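Local coordinates for protein alpha-1,6-mannanase (PDB 4V1S) that probably hydrolyses alpha-1,6-mannosidic linkages in mannan, as a glycoside hydrolase family 76 member from a gut bacterium, at residues A[295-298]-A[299-303]; A[310-313]-A[314-317]; A[323-326]-A[327-330]; A[371-374]-A[375-378]; A[381-384]-A[385-388]. All coordinates share one frame; numbering follows the deposited sequence. Where two conformers were deposited one is given.

Interaction 1 (A[295-298]-A[299-303]); sequences ASSE and AKWYN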
loop_
_atom_site.group_PDB
_atom_site.type_symbol
_atom_site.label_atom_id
_atom_site.label_comp_id
_atom_site.label_asym_id
_atom_site.label_seq_id
_atom_site.Cartn_x
_atom_site.Cartn_y
_atom_site.Cartn_z
ATOM N N ALA A 295 2.070 18.460 0.533
ATOM C CA ALA A 295 3.072 19.441 0.159
ATOM C C ALA A 295 4.391 19.203 0.883
ATOM O O ALA A 295 5.458 19.288 0.284
ATOM C CB ALA A 295 2.555 20.858 0.419
ATOM N N SER A 296 4.324 18.927 2.184
ATOM C CA SER A 296 5.526 18.663 2.971
ATOM C C SER A 296 6.197 17.352 2.553
ATOM O O SER A 296 7.432 17.218 2.609
ATOM C CB SER A 296 5.197 18.619 4.444
ATOM O OG SER A 296 4.904 19.932 4.918
ATOM N N SER A 297 5.398 16.404 2.110
ATOM C CA SER A 297 5.927 15.142 1.626
ATOM C C SER A 297 6.651 15.334 0.282
ATOM O O SER A 297 7.746 14.798 0.081
ATOM C CB SER A 297 4.804 14.116 1.433
ATOM O OG SER A 297 4.164 13.798 2.689
ATOM N N GLU A 298 6.076 16.130 -0.612
ATOM C CA GLU A 298 6.782 16.476 -1.855
ATOM C C GLU A 298 8.105 17.199 -1.552
ATOM O O GLU A 298 9.151 16.867 -2.096
ATOM C CB GLU A 298 5.914 17.365 -2.749
ATOM C CG GLU A 298 4.661 16.707 -3.268
ATOM C CD GLU A 298 3.881 17.589 -4.201
ATOM O OE1 GLU A 298 4.461 18.567 -4.728
ATOM O OE2 GLU A 298 2.693 17.300 -4.438
ATOM N N ALA A 299 8.062 18.197 -0.663
ATOM C CA ALA A 299 9.266 18.949 -0.348
ATOM C C ALA A 299 10.336 18.032 0.210
ATOM O O ALA A 299 11.503 18.190 -0.103
ATOM C CB ALA A 299 8.963 20.058 0.630
ATOM N N LYS A 300 9.944 17.075 1.060
ATOM C CA LYS A 300 10.949 16.227 1.700
ATOM C C LYS A 300 11.520 15.163 0.740
ATOM O O LYS A 300 12.725 14.933 0.705
ATOM C CB LYS A 300 10.387 15.548 2.936
ATOM C CG LYS A 300 11.386 14.663 3.646
ATOM C CD LYS A 300 10.895 14.209 5.010
ATOM C CE LYS A 300 11.883 13.264 5.665
ATOM N NZ LYS A 300 13.072 13.980 6.196
ATOM N N TRP A 301 10.637 14.515 -0.013
ATOM C CA TRP A 301 10.980 13.289 -0.723
ATOM C C TRP A 301 11.007 13.359 -2.237
ATOM O O TRP A 301 11.603 12.483 -2.852
ATOM C CB TRP A 301 10.064 12.135 -0.310
ATOM C CG TRP A 301 10.232 11.667 1.120
ATOM C CD1 TRP A 301 11.308 11.024 1.641
ATOM C CD2 TRP A 301 9.266 11.769 2.193
ATOM N NE1 TRP A 301 11.092 10.717 2.974
ATOM C CE2 TRP A 301 9.851 11.170 3.336
ATOM C CE3 TRP A 301 7.979 12.315 2.301
ATOM C CZ2 TRP A 301 9.204 11.112 4.568
ATOM C CZ3 TRP A 301 7.336 12.264 3.545
ATOM C CH2 TRP A 301 7.955 11.667 4.654
ATOM N N TYR A 302 10.399 14.378 -2.833
ATOM C CA TYR A 302 10.249 14.390 -4.283
ATOM C C TYR A 302 11.157 15.388 -4.950
ATOM O O TYR A 302 11.103 16.570 -4.637
ATOM C CB TYR A 302 8.810 14.692 -4.656
ATOM C CG TYR A 302 8.515 14.640 -6.151
ATOM C CD1 TYR A 302 8.907 13.525 -6.937
ATOM C CD2 TYR A 302 7.845 15.657 -6.766
ATOM C CE1 TYR A 302 8.597 13.458 -8.277
ATOM C CE2 TYR A 302 7.491 15.589 -8.118
ATOM C CZ TYR A 302 7.878 14.510 -8.877
ATOM O OH TYR A 302 7.605 14.449 -10.245
ATOM N N ASN A 303 11.975 14.915 -5.883
ATOM C CA ASN A 303 12.729 15.819 -6.772
ATOM C C ASN A 303 11.848 15.972 -8.011
ATOM O O ASN A 303 11.779 15.071 -8.857
ATOM C CB ASN A 303 14.078 15.224 -7.100
ATOM C CG ASN A 303 14.871 16.039 -8.118
ATOM O OD1 ASN A 303 14.323 16.809 -8.891
ATOM N ND2 ASN A 303 16.187 15.844 -8.117
#

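Interaction 2 (A[310-313]-A[314-317]); sequences NDPG and YFAF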
loop_
_atom_site.group_PDB
_atom_site.type_symbol
_atom_site.label_atom_id
_atom_site.label_comp_id
_atom_site.label_asym_id
_atom_site.label_seq_id
_atom_site.Cartn_x
_atom_site.Cartn_y
_atom_site.Cartn_z
ATOM N N ASN A 310 12.902 9.981 -2.915
ATOM C CA ASN A 310 14.030 9.632 -2.059
ATOM C C ASN A 310 13.624 8.812 -0.823
ATOM O O ASN A 310 13.834 9.212 0.326
ATOM C CB ASN A 310 14.749 10.910 -1.628
ATOM C CG ASN A 310 16.135 10.656 -1.094
ATOM O OD1 ASN A 310 16.737 9.619 -1.335
ATOM N ND2 ASN A 310 16.676 11.644 -0.403
ATOM N N ASP A 311 13.081 7.622 -1.084
ATOM C CA ASP A 311 12.706 6.683 -0.042
ATOM C C ASP A 311 12.653 5.300 -0.698
ATOM O O ASP A 311 12.698 5.165 -1.935
ATOM C CB ASP A 311 11.330 7.058 0.543
ATOM C CG ASP A 311 11.291 7.135 2.096
ATOM O OD1 ASP A 311 12.359 7.274 2.764
ATOM O OD2 ASP A 311 10.144 7.114 2.637
ATOM N N PRO A 312 12.484 4.257 0.122
ATOM C CA PRO A 312 12.211 2.935 -0.455
ATOM C C PRO A 312 10.974 2.983 -1.334
ATOM O O PRO A 312 9.979 3.650 -0.980
ATOM C CB PRO A 312 11.965 2.048 0.778
ATOM C CG PRO A 312 12.719 2.747 1.893
ATOM C CD PRO A 312 12.534 4.206 1.596
ATOM N N GLY A 313 11.026 2.303 -2.476
ATOM C CA GLY A 313 9.867 2.287 -3.372
ATOM C C GLY A 313 8.595 1.753 -2.756
ATOM O O GLY A 313 7.528 2.293 -2.991
ATOM N N TYR A 314 8.735 0.706 -1.952
ATOM C CA TYR A 314 7.626 0.102 -1.266
ATOM C C TYR A 314 6.998 1.016 -0.210
ATOM O O TYR A 314 5.950 0.662 0.346
ATOM C CB TYR A 314 7.974 -1.274 -0.678
ATOM C CG TYR A 314 9.204 -1.295 0.181
ATOM C CD1 TYR A 314 9.225 -0.680 1.430
ATOM C CD2 TYR A 314 10.367 -1.841 -0.278
ATOM C CE1 TYR A 314 10.367 -0.664 2.206
ATOM C CE2 TYR A 314 11.510 -1.859 0.512
ATOM C CZ TYR A 314 11.496 -1.266 1.754
ATOM O OH TYR A 314 12.620 -1.230 2.537
ATOM N N PHE A 315 7.612 2.183 0.029
ATOM C CA PHE A 315 7.029 3.285 0.805
ATOM C C PHE A 315 6.578 4.432 -0.101
ATOM O O PHE A 315 5.449 4.930 0.002
ATOM C CB PHE A 315 8.009 3.867 1.832
ATOM C CG PHE A 315 8.320 2.964 2.989
ATOM C CD1 PHE A 315 7.549 1.843 3.306
ATOM C CD2 PHE A 315 9.397 3.301 3.840
ATOM C CE1 PHE A 315 7.871 1.091 4.425
ATOM C CE2 PHE A 315 9.721 2.529 4.950
ATOM C CZ PHE A 315 8.978 1.394 5.223
ATOM N N ALA A 316 7.466 4.840 -1.002
ATOM C CA ALA A 316 7.278 6.110 -1.747
ATOM C C ALA A 316 6.142 6.068 -2.759
ATOM O O ALA A 316 5.605 7.095 -3.090
ATOM C CB ALA A 316 8.558 6.537 -2.443
ATOM N N PHE A 317 5.769 4.854 -3.199
ATOM C CA PHE A 317 4.639 4.659 -4.122
ATOM C C PHE A 317 3.387 5.298 -3.554
ATOM O O PHE A 317 2.472 5.715 -4.327
ATOM C CB PHE A 317 4.403 3.159 -4.407
ATOM C CG PHE A 317 3.618 2.511 -3.323
ATOM C CD1 PHE A 317 4.178 2.167 -2.129
ATOM C CD2 PHE A 317 2.231 2.527 -3.425
ATOM C CE1 PHE A 317 3.388 1.714 -1.087
ATOM C CE2 PHE A 317 1.432 2.048 -2.403
ATOM C CZ PHE A 317 2.026 1.669 -1.221
#

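Interaction 3 (A[323-326]-A[327-330]); sequences WFDM and YDTD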
loop_
_atom_site.group_PDB
_atom_site.type_symbol
_atom_site.label_atom_id
_atom_site.label_comp_id
_atom_site.label_asym_id
_atom_site.label_seq_id
_atom_site.Cartn_x
_atom_site.Cartn_y
_atom_site.Cartn_z
ATOM N N TRP A 323 -1.128 11.458 -5.201
ATOM C CA TRP A 323 -1.323 12.302 -6.376
ATOM C C TRP A 323 -2.539 11.852 -7.217
ATOM O O TRP A 323 -3.331 12.696 -7.656
ATOM C CB TRP A 323 -0.067 12.395 -7.223
ATOM C CG TRP A 323 1.012 13.109 -6.615
ATOM C CD1 TRP A 323 0.940 14.173 -5.743
ATOM C CD2 TRP A 323 2.395 12.872 -6.852
ATOM N NE1 TRP A 323 2.206 14.606 -5.427
ATOM C CE2 TRP A 323 3.124 13.843 -6.112
ATOM C CE3 TRP A 323 3.088 11.963 -7.646
ATOM C CZ2 TRP A 323 4.535 13.876 -6.091
ATOM C CZ3 TRP A 323 4.501 12.011 -7.651
ATOM C CH2 TRP A 323 5.199 12.957 -6.876
ATOM N N PHE A 324 -2.665 10.551 -7.485
ATOM C CA PHE A 324 -3.815 10.058 -8.215
ATOM C C PHE A 324 -5.110 10.393 -7.477
ATOM O O PHE A 324 -6.083 10.800 -8.112
ATOM C CB PHE A 324 -3.688 8.554 -8.472
ATOM C CG PHE A 324 -2.612 8.171 -9.485
ATOM C CD1 PHE A 324 -2.569 8.793 -10.749
ATOM C CD2 PHE A 324 -1.681 7.157 -9.207
ATOM C CE1 PHE A 324 -1.625 8.410 -11.692
ATOM C CE2 PHE A 324 -0.769 6.744 -10.160
ATOM C CZ PHE A 324 -0.717 7.393 -11.395
ATOM N N ASP A 325 -5.132 10.224 -6.143
ATOM C CA ASP A 325 -6.321 10.550 -5.378
ATOM C C ASP A 325 -6.629 12.038 -5.456
ATOM O O ASP A 325 -7.800 12.420 -5.518
ATOM C CB ASP A 325 -6.192 10.199 -3.901
ATOM C CG ASP A 325 -6.255 8.724 -3.621
ATOM O OD1 ASP A 325 -6.572 7.879 -4.515
ATOM O OD2 ASP A 325 -5.949 8.391 -2.463
ATOM N N MET A 326 -5.597 12.883 -5.450
ATOM C CA MET A 326 -5.806 14.322 -5.586
ATOM C C MET A 326 -6.449 14.661 -6.932
ATOM O O MET A 326 -7.336 15.490 -6.992
ATOM C CB MET A 326 -4.509 15.118 -5.406
ATOM C CG MET A 326 -4.114 15.311 -3.962
ATOM S SD MET A 326 -5.364 16.215 -3.004
ATOM C CE MET A 326 -4.463 16.495 -1.486
ATOM N N TYR A 327 -6.027 13.980 -7.992
ATOM C CA TYR A 327 -6.600 14.212 -9.309
ATOM C C TYR A 327 -8.058 13.792 -9.268
ATOM O O TYR A 327 -8.914 14.511 -9.763
ATOM C CB TYR A 327 -5.844 13.477 -10.430
ATOM C CG TYR A 327 -6.576 13.562 -11.734
ATOM C CD1 TYR A 327 -6.504 14.711 -12.509
ATOM C CD2 TYR A 327 -7.463 12.531 -12.145
ATOM C CE1 TYR A 327 -7.211 14.805 -13.694
ATOM C CE2 TYR A 327 -8.192 12.626 -13.329
ATOM C CZ TYR A 327 -8.059 13.774 -14.094
ATOM O OH TYR A 327 -8.755 13.915 -15.270
ATOM N N ASP A 328 -8.354 12.634 -8.671
ATOM C CA ASP A 328 -9.756 12.207 -8.494
ATOM C C ASP A 328 -10.595 13.264 -7.732
ATOM O O ASP A 328 -11.804 13.430 -7.981
ATOM C CB ASP A 328 -9.839 10.889 -7.706
ATOM C CG ASP A 328 -9.229 9.721 -8.429
ATOM O OD1 ASP A 328 -9.019 9.801 -9.655
ATOM O OD2 ASP A 328 -8.957 8.694 -7.739
ATOM N N THR A 329 -9.948 13.973 -6.812
ATOM C CA THR A 329 -10.595 14.964 -5.961
ATOM C C THR A 329 -10.872 16.295 -6.671
ATOM O O THR A 329 -11.988 16.805 -6.582
ATOM C CB THR A 329 -9.756 15.210 -4.683
ATOM O OG1 THR A 329 -9.615 13.972 -3.972
ATOM C CG2 THR A 329 -10.405 16.237 -3.750
ATOM N N ASP A 330 -9.859 16.850 -7.344
ATOM C CA ASP A 330 -9.958 18.195 -7.899
ATOM C C ASP A 330 -9.816 18.311 -9.426
ATOM O O ASP A 330 -10.028 19.397 -9.988
ATOM C CB ASP A 330 -9.020 19.157 -7.164
ATOM C CG ASP A 330 -7.550 18.925 -7.453
ATOM O OD1 ASP A 330 -7.200 18.200 -8.407
ATOM O OD2 ASP A 330 -6.734 19.505 -6.705
HETATM O O HOH W 1 -6.672 6.953 -7.026
HETATM O O HOH W 2 -9.622 8.291 -5.087
#

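Interaction 4 (A[371-374]-A[375-378]); sequences KYDL and RFST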
loop_
_atom_site.group_PDB
_atom_site.type_symbol
_atom_site.label_atom_id
_atom_site.label_comp_id
_atom_site.label_asym_id
_atom_site.label_seq_id
_atom_site.Cartn_x
_atom_site.Cartn_y
_atom_site.Cartn_z
ATOM N N LYS A 371 21.075 -8.712 -5.773
ATOM C CA LYS A 371 20.109 -9.070 -4.753
ATOM C C LYS A 371 18.810 -8.322 -5.021
ATOM O O LYS A 371 18.808 -7.178 -5.485
ATOM C CB LYS A 371 20.634 -8.751 -3.350
ATOM N N TYR A 372 17.704 -8.971 -4.699
ATOM C CA TYR A 372 16.380 -8.369 -4.822
ATOM C C TYR A 372 15.372 -9.165 -4.012
ATOM O O TYR A 372 15.527 -10.372 -3.842
ATOM C CB TYR A 372 15.942 -8.304 -6.298
ATOM C CG TYR A 372 16.106 -9.600 -7.054
ATOM C CD1 TYR A 372 15.131 -10.593 -7.013
ATOM C CD2 TYR A 372 17.257 -9.850 -7.810
ATOM C CE1 TYR A 372 15.290 -11.792 -7.702
ATOM C CE2 TYR A 372 17.415 -11.045 -8.495
ATOM C CZ TYR A 372 16.428 -12.013 -8.434
ATOM O OH TYR A 372 16.589 -13.212 -9.125
ATOM N N ASP A 373 14.341 -8.484 -3.501
ATOM C CA ASP A 373 13.182 -9.190 -2.937
ATOM C C ASP A 373 11.918 -8.846 -3.719
ATOM O O ASP A 373 11.897 -7.913 -4.541
ATOM C CB ASP A 373 13.078 -9.132 -1.375
ATOM C CG ASP A 373 12.669 -7.818 -0.822
ATOM O OD1 ASP A 373 11.618 -7.276 -1.270
ATOM O OD2 ASP A 373 13.355 -7.381 0.169
ATOM N N LEU A 374 10.896 -9.647 -3.488
ATOM C CA LEU A 374 9.655 -9.569 -4.225
ATOM C C LEU A 374 9.049 -8.167 -4.239
ATOM O O LEU A 374 8.474 -7.780 -5.225
ATOM C CB LEU A 374 8.654 -10.555 -3.627
ATOM C CG LEU A 374 7.295 -10.698 -4.349
ATOM C CD1 LEU A 374 7.501 -11.165 -5.787
ATOM C CD2 LEU A 374 6.411 -11.654 -3.554
ATOM N N ARG A 375 9.156 -7.418 -3.145
ATOM C CA ARG A 375 8.487 -6.130 -3.158
ATOM C C ARG A 375 9.096 -5.128 -4.097
ATOM O O ARG A 375 8.387 -4.188 -4.521
ATOM C CB ARG A 375 8.135 -5.533 -1.797
ATOM C CG ARG A 375 9.253 -5.405 -0.919
ATOM C CD ARG A 375 8.938 -5.390 0.589
ATOM N NE ARG A 375 10.343 -5.480 0.913
ATOM C CZ ARG A 375 11.003 -4.949 1.903
ATOM N NH1 ARG A 375 10.403 -4.281 2.870
ATOM N NH2 ARG A 375 12.329 -5.138 1.907
ATOM N N PHE A 376 10.380 -5.290 -4.445
ATOM C CA PHE A 376 11.046 -4.223 -5.194
ATOM C C PHE A 376 10.427 -4.052 -6.603
ATOM O O PHE A 376 10.229 -2.931 -7.085
ATOM C CB PHE A 376 12.548 -4.454 -5.353
ATOM C CG PHE A 376 13.346 -4.592 -4.070
ATOM C CD1 PHE A 376 12.804 -4.392 -2.798
ATOM C CD2 PHE A 376 14.715 -4.910 -4.167
ATOM C CE1 PHE A 376 13.578 -4.548 -1.666
ATOM C CE2 PHE A 376 15.495 -5.059 -3.031
ATOM C CZ PHE A 376 14.928 -4.883 -1.770
ATOM N N SER A 377 10.172 -5.161 -7.295
ATOM C CA SER A 377 9.647 -5.068 -8.648
ATOM C C SER A 377 8.130 -5.068 -8.652
ATOM O O SER A 377 7.530 -4.498 -9.556
ATOM C CB SER A 377 10.168 -6.176 -9.557
ATOM O OG SER A 377 11.534 -5.951 -9.875
ATOM N N THR A 378 7.494 -5.664 -7.639
ATOM C CA THR A 378 6.036 -5.693 -7.663
ATOM C C THR A 378 5.447 -4.265 -7.461
ATOM O O THR A 378 4.408 -3.943 -8.055
ATOM C CB THR A 378 5.474 -6.661 -6.631
ATOM O OG1 THR A 378 5.919 -6.317 -5.320
ATOM C CG2 THR A 378 5.820 -8.128 -6.986
HETATM O O HOH W 3 11.166 -7.825 -7.091
HETATM O O HOH W 4 9.613 -8.617 -0.514
#

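Interaction 5 (A[381-384]-A[385-388]); sequences AYMY and MRAA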
loop_
_atom_site.group_PDB
_atom_site.type_symbol
_atom_site.label_atom_id
_atom_site.label_comp_id
_atom_site.label_asym_id
_atom_site.label_seq_id
_atom_site.Cartn_x
_atom_site.Cartn_y
_atom_site.Cartn_z
ATOM N N ALA A 381 5.568 -2.673 -10.876
ATOM C CA ALA A 381 4.492 -3.164 -11.701
ATOM C C ALA A 381 3.179 -2.475 -11.365
ATOM O O ALA A 381 2.418 -2.091 -12.258
ATOM C CB ALA A 381 4.358 -4.674 -11.560
ATOM N N TYR A 382 2.916 -2.306 -10.058
ATOM C CA TYR A 382 1.704 -1.646 -9.606
ATOM C C TYR A 382 1.627 -0.198 -10.115
ATOM O O TYR A 382 0.614 0.216 -10.697
ATOM C CB TYR A 382 1.614 -1.729 -8.089
ATOM C CG TYR A 382 0.544 -0.882 -7.450
ATOM C CD1 TYR A 382 -0.755 -0.920 -7.907
ATOM C CD2 TYR A 382 0.827 -0.077 -6.348
ATOM C CE1 TYR A 382 -1.763 -0.133 -7.312
ATOM C CE2 TYR A 382 -0.142 0.716 -5.761
ATOM C CZ TYR A 382 -1.447 0.686 -6.227
ATOM O OH TYR A 382 -2.381 1.491 -5.632
ATOM N N MET A 383 2.728 0.537 -9.988
ATOM C CA MET A 383 2.780 1.903 -10.520
ATOM C C MET A 383 2.534 1.953 -12.020
ATOM O O MET A 383 1.800 2.819 -12.518
ATOM C CB MET A 383 4.098 2.540 -10.200
ATOM C CG MET A 383 4.273 2.847 -8.731
ATOM S SD MET A 383 3.151 4.078 -8.036
ATOM C CE MET A 383 1.829 3.070 -7.410
ATOM N N TYR A 384 3.096 0.996 -12.740
ATOM C CA TYR A 384 2.877 0.998 -14.193
ATOM C C TYR A 384 1.426 0.771 -14.553
ATOM O O TYR A 384 0.923 1.375 -15.495
ATOM C CB TYR A 384 3.787 -0.001 -14.930
ATOM C CG TYR A 384 5.260 0.264 -14.817
ATOM C CD1 TYR A 384 5.768 1.563 -14.806
ATOM C CD2 TYR A 384 6.164 -0.794 -14.711
ATOM C CE1 TYR A 384 7.126 1.791 -14.630
ATOM C CE2 TYR A 384 7.550 -0.583 -14.623
ATOM C CZ TYR A 384 8.013 0.725 -14.580
ATOM O OH TYR A 384 9.355 0.960 -14.470
ATOM N N MET A 385 0.753 -0.132 -13.843
ATOM C CA MET A 385 -0.632 -0.397 -14.126
ATOM C C MET A 385 -1.497 0.831 -13.767
ATOM O O MET A 385 -2.459 1.163 -14.477
ATOM C CB MET A 385 -1.114 -1.645 -13.397
ATOM C CG MET A 385 -2.481 -2.123 -13.854
ATOM S SD MET A 385 -2.539 -2.748 -15.512
ATOM C CE MET A 385 -2.116 -4.465 -15.245
ATOM N N ARG A 386 -1.172 1.478 -12.647
ATOM C CA ARG A 386 -1.858 2.717 -12.285
ATOM C C ARG A 386 -1.733 3.791 -13.363
ATOM O O ARG A 386 -2.717 4.436 -13.764
ATOM C CB ARG A 386 -1.354 3.258 -10.968
ATOM C CG ARG A 386 -1.682 2.375 -9.781
ATOM C CD ARG A 386 -3.121 2.523 -9.371
ATOM N NE ARG A 386 -3.290 3.620 -8.453
ATOM C CZ ARG A 386 -4.378 4.351 -8.282
ATOM N NH1 ARG A 386 -5.433 4.145 -9.019
ATOM N NH2 ARG A 386 -4.396 5.285 -7.336
ATOM N N ALA A 387 -0.520 3.986 -13.816
ATOM C CA ALA A 387 -0.246 4.940 -14.891
ATOM C C ALA A 387 -1.014 4.571 -16.173
ATOM O O ALA A 387 -1.565 5.426 -16.821
ATOM C CB ALA A 387 1.247 4.999 -15.159
ATOM N N ALA A 388 -1.075 3.286 -16.498
ATOM C CA ALA A 388 -1.831 2.832 -17.662
ATOM C C ALA A 388 -3.308 3.202 -17.543
ATOM O O ALA A 388 -3.937 3.630 -18.511
ATOM C CB ALA A 388 -1.657 1.327 -17.830
#

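Interaction 1 (A[295-298]-A[299-303])
The six-membered half of the Trp301 indole lies alongside Ser297, one helical turn earlier. CB of Ser297 meets the rim of the indole in its plane, 3.8 Å from Trp301 CE3, while Ser297 OG reaches to 3.6 Å from Trp301 CZ3. The backbone carbonyl comes closer, with Ser297 O 3.3 Å from Trp301 CE3. The tryptophan gets there because its CG sits beside its own backbone N (chi1 -67°), which swings the indole back along the helix. Serine suits this place: it is small enough to let the wide ring lie close, and its OG is satisfied by Thr293 O rather than by the ring. Lys300, the residue just before the tryptophan, lays its CD over one face of the indole, toward the rim, 3.5 Å above the plane, before its chain bends at the ammonium end.

Backbone bonds hold these side chains in step. Trp301 N donates to Ser297 O at 2.9 Å. The following bond, Tyr302 N to Glu298 O at 2.9 Å, comes from the first residue to leave helical angles. Tyr302 CB therefore still rests near that carbonyl (Tyr302 CB to Glu298 O 3.4 Å), while its ring turns away to meet Trp323 edge-to-face. Glu298 runs extended beyond CG, so its carboxylate reaches across to the neighbouring helices: OE1 forms a salt bridge with Lys338 and OE2 accepts from the indole N-H of Trp323. This is the C-terminal turn of a helix, closing helix 284-301 in what is, from the family, an (alpha/alpha)6 barrel built of helical hairpins.

Interaction 2 (A[310-313]-A[314-317])
Pro312 lies with its CB over one face of the Tyr314 ring, a CH-pi contact 3.7 Å from CB to the Tyr314 ring centroid and 23° off the ring normal. Tyr314 can fold back over the proline because its CG stands between its backbone N and carbonyl carbon (chi1 52°). Phe315 meets the next ring atom of the proline, with Phe315 CD2 3.9 Å from Pro312 CG, and its ring receives Tyr314 CE1 over the rim of one face. Asp311 OD2, held by Ser264, approaches the edge of the Phe315 ring, the carboxylate and ring planes being 56° apart.

Pro312 occupies the N-cap of helix 313-330, where its carbonyl opens the helix. Pro312 O takes Ala316 N at 2.8 Å, almost in line with the C=O bond, and also Phe315 N at 3.0 Å, from above the carbonyl plane. The Tyr314 hydroxyl bonds Glu359, and Arg375 makes a cation-pi contact with the ring. A leucine at Tyr314 would probably leave Pro312 CB without its aromatic face and Glu359 without this hydroxyl partner. The chemistry implies a helix start fixed twice, by carbonyl bonds along the backbone and by a rigid proline packed on aromatic rings in the buried interior.

Interaction 3 (A[323-326]-A[327-330])
Asp325 O is gripped twice by Thr329: the hydroxyl OG1 donates to it at 2.8 Å and the backbone Thr329 N at 2.9 Å. The two donors approach from opposite faces of the carbonyl plane. Thr329 OG1 reaches back because it sits beside its own backbone N (chi1 -59°), pointing toward the preceding turn. A valine in place of Thr329 would probably cost Asp325 O its second donor, leaving the backbone N-H as the sole bond from this residue. Thr329 N also makes a weak bond to Met326 O, which takes a straighter one from Asp330 N at 2.9 Å.

The side chain of Asp325 turns instead to Asp328, and the two carboxylates come together, with Asp325 OD1 4.1 Å from Asp328 OD2 and the planes 37° apart. Two waters bridge these oxygens, each donating to both; one of them is 2.7 Å from Asp325 OD1. The bridging protons would be expected to ease the repulsion between like charges. These turns form the last part of helix 313-330, one of the long helices of the presumed (alpha/alpha)6 barrel, where polar side chains gather towards the helix end.

Further out, each acid has a positioning partner. Asp325 OD2 forms a salt bridge with Arg272, which probably offsets its charge, and Asp328 OD1 is bonded to the Tyr390 hydroxyl. Tyr390 also stacks on Phe324, so one residue steadies two positions of this helix. Aspartate at the last residue serves what follows the helix: Asp330 OD1 accepts from Asn332 N two residues on, and OD2 from the indole N-H of Trp335.

Interaction 4 (A[371-374]-A[375-378])
Asp373 is the N-cap of helix 374-394, its carboxylate accepting from Arg375 N as the chain turns from loop into helix. The capping bond, Arg375 N to Asp373 OD1 at 3.1 Å, uses the anti lone pair of that oxygen. A backbone bond follows, with Phe376 N reaching Asp373 O from above the carbonyl plane.

The same carboxylate carries the charged contact. Arg375 meets it side-on: NE gives a nearly straight bond to Asp373 OD1 (3.1 Å, 167°) and NH2 bonds Asp373 OD2 at 3.0 Å on its syn lone pair. Aspartate is apt here, since its short chain lets one group both cap the helix and pair with the guanidinium.

Aromatic and apolar contacts complete the turn. The Phe376 ring lies under the Asp373 backbone, with Asp373 N 3.6 Å above its plane toward the rim; chi1 of -58° brings the ring back beneath the loop. One turn apart, Leu374 CD1 and Thr378 CG2 touch at 3.7 Å, and these two pack towards helix 81-97.

Water extends the first turn where the backbone does not close it: one molecule donates to Asp373 O at 2.7 Å and accepts from Ser377 N at 2.9 Å.

Interaction 5 (A[381-384]-A[385-388])
Tyr382 O takes the backbone N-H of Arg386 at 2.9 Å, with an N-H...O angle of 167°, and the two side chains run on from there together. They lie side by side and point the same way. Arg386 CG is 3.5 Å from Tyr382 CE1, and Arg386 CD is 3.6 Å from the same ring atom, so the methylenes, rather than the charged end, do most of the touching. Bends in the arginine at chi2 (-77°) and chi3 (-87°) carry it along the ring and leave its guanidinium plane only 9° from that of the tyrosine.

The polar ends then share one acid: Tyr382 OH bonds Asp321 OD2 while Arg386 NE forms a salt bridge with Asp321 OD1. Arg386 NH1 pairs with Glu93 as well, so its charge is probably well balanced. Arginine and tyrosine suit the site because each joins an apolar flank to a distant polar tip.

Ala387, bonded from its N to Met383 O at 2.9 Å, is small where helices come close. This turn of helix 374-394 sits between helix 81-97 on the Tyr382 and Met385 side, helix 313-330 beside Met383 and Arg386, and helices 46-61 and 334-350 against Tyr384 and Ala387.

In the fold
Interactions 2 and 5 are buried, meeting where Phe317 packs on Tyr382 and Met383; interaction 2 is mostly ring and proline packing, while interaction 5 sets aromatic and methylene contacts beside an arginine paired with acids. Of the partly buried contacts, interaction 3 has water-bridged carboxylates, interaction 4 a capping salt bridge, and interaction 1 a serine against an indole. Helix 313-330 carries interaction 2 at its start and interaction 3 at its end, while helix 374-394 is capped in interaction 4 and continues through interaction 5. Interaction 1, ending helix 284-301, touches both interactions on helix 313-330, and Phe324 brings interaction 3 against Arg386 of interaction 5.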